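Side-chain contact in GH18 chiitnase (PDB 6K7Z), which probably hydrolyses the beta-1,4-glycosidic bonds of chitin within the chain, as an endochitinase of glycoside hydrolase family 18: residues V64-H67 and K71-I74. Sequence-based numbering, arbitrary orientation.
Sequences VMQH and KVLI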
loop_
_atom_site.group_PDB
_atom_site.type_symbol
_atom_site.label_atom_id
_atom_site.label_comp_id
_atom_site.label_asym_id
_atom_site.label_seq_id
_atom_site.Cartn_x
_atom_site.Cartn_y
_atom_site.Cartn_z
ATOM N N VAL A 64 18.481 7.278 7.384
ATOM C CA VAL A 64 19.190 6.069 7.781
ATOM C C VAL A 64 18.669 4.864 7.011
ATOM O O VAL A 64 19.449 4.026 6.539
ATOM C CB VAL A 64 19.071 5.865 9.300
ATOM C CG1 VAL A 64 19.630 4.510 9.696
ATOM C CG2 VAL A 64 19.796 6.995 10.043
ATOM N N MET A 65 17.343 4.752 6.880
ATOM C CA MET A 65 16.763 3.672 6.085
ATOM C C MET A 65 17.264 3.721 4.648
ATOM O O MET A 65 17.672 2.700 4.080
ATOM C CB MET A 65 15.235 3.754 6.125
ATOM C CG MET A 65 14.616 3.268 7.435
ATOM S SD MET A 65 12.804 3.117 7.331
ATOM C CE MET A 65 12.322 4.837 7.516
ATOM N N GLN A 66 17.242 4.911 4.047
ATOM C CA GLN A 66 17.710 5.068 2.675
ATOM C C GLN A 66 19.196 4.746 2.547
ATOM O O GLN A 66 19.619 4.157 1.546
ATOM C CB GLN A 66 17.406 6.480 2.187
ATOM C CG GLN A 66 15.935 6.642 1.821
ATOM C CD GLN A 66 15.535 8.074 1.577
ATOM O OE1 GLN A 66 16.191 9.005 2.046
ATOM N NE2 GLN A 66 14.440 8.263 0.851
ATOM N N HIS A 67 19.995 5.057 3.558
ATOM C CA HIS A 67 21.449 4.710 3.543
ATOM C C HIS A 67 21.587 3.208 3.484
ATOM O O HIS A 67 22.547 2.704 2.986
ATOM C CB HIS A 67 22.160 5.241 4.804
ATOM C CG HIS A 67 23.624 4.888 4.954
ATOM N ND1 HIS A 67 24.604 5.291 4.070
ATOM C CD2 HIS A 67 24.285 4.301 5.978
ATOM C CE1 HIS A 67 25.776 4.870 4.490
ATOM N NE2 HIS A 67 25.611 4.279 5.655
ATOM N N LYS A 71 13.621 1.644 0.716
ATOM C CA LYS A 71 12.831 2.691 0.090
ATOM C C LYS A 71 11.723 3.134 1.032
ATOM O O LYS A 71 11.118 2.319 1.729
ATOM C CB LYS A 71 12.240 2.223 -1.244
ATOM C CG LYS A 71 13.280 1.633 -2.195
ATOM C CD LYS A 71 13.016 2.044 -3.629
ATOM C CE LYS A 71 14.173 1.678 -4.560
ATOM N NZ LYS A 71 13.811 1.905 -5.992
ATOM N N VAL A 72 11.469 4.432 1.051
ATOM C CA VAL A 72 10.516 5.035 1.967
ATOM C C VAL A 72 9.520 5.803 1.124
ATOM O O VAL A 72 9.903 6.732 0.398
ATOM C CB VAL A 72 11.199 5.966 2.979
ATOM C CG1 VAL A 72 10.187 6.462 3.995
ATOM C CG2 VAL A 72 12.369 5.257 3.663
ATOM N N LEU A 73 8.252 5.422 1.220
ATOM C CA LEU A 73 7.170 6.055 0.484
ATOM C C LEU A 73 6.251 6.781 1.455
ATOM O O LEU A 73 6.163 6.425 2.637
ATOM C CB LEU A 73 6.335 5.035 -0.298
ATOM C CG LEU A 73 7.060 3.968 -1.118
ATOM C CD1 LEU A 73 6.050 3.199 -1.960
ATOM C CD2 LEU A 73 8.129 4.574 -2.000
ATOM N N ILE A 74 5.551 7.779 0.947
ATOM C CA ILE A 74 4.427 8.347 1.671
ATOM C C ILE A 74 3.169 7.648 1.176
ATOM O O ILE A 74 2.969 7.481 -0.035
ATOM C CB ILE A 74 4.353 9.880 1.501
ATOM C CG1 ILE A 74 3.242 10.463 2.375
ATOM C CG2 ILE A 74 4.194 10.308 0.024
ATOM C CD1 ILE A 74 3.505 10.316 3.873
#
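In the TIM barrel of this family 18 chitinase, the C-terminal end of helix 56-67 turns through a short loop into the parallel barrel strand 71-77, and M65 and Q66 of the helix meet V72 near the start of that strand. The contact is small, burying 162 Å² in all, and belongs to the layer between the barrel wall and the helices around it. V72 directs its side chain at the helix and touches both residues with one methyl: with CG1 anti to the backbone N (chi1 -174°), CG2 lies anti to the carbonyl carbon and is the methyl presented to the helix. M65 bends at chi3 (-79°), bringing its terminal methyl round so that CE lies 3.9 Å from V72 CG2. M65 CB is 4.1 Å from the same methyl, and the two side chains cross at about a right angle. V26 and L28 of the adjoining strand 25-33 extend this apolar patch, touching M65 and V72 respectively. Q66 offers V72 its aliphatic part, and its amide is held by NE2, which hydrogen-bonds to D110 OD2 and to the backbone O of Q108. D110 OD2 also accepts a hydrogen bond from V72 N, so one carboxylate oxygen ties the helix side chain to the strand backbone. Beside this polar link, Q66 CG rests 4.2 Å from V72 CG2.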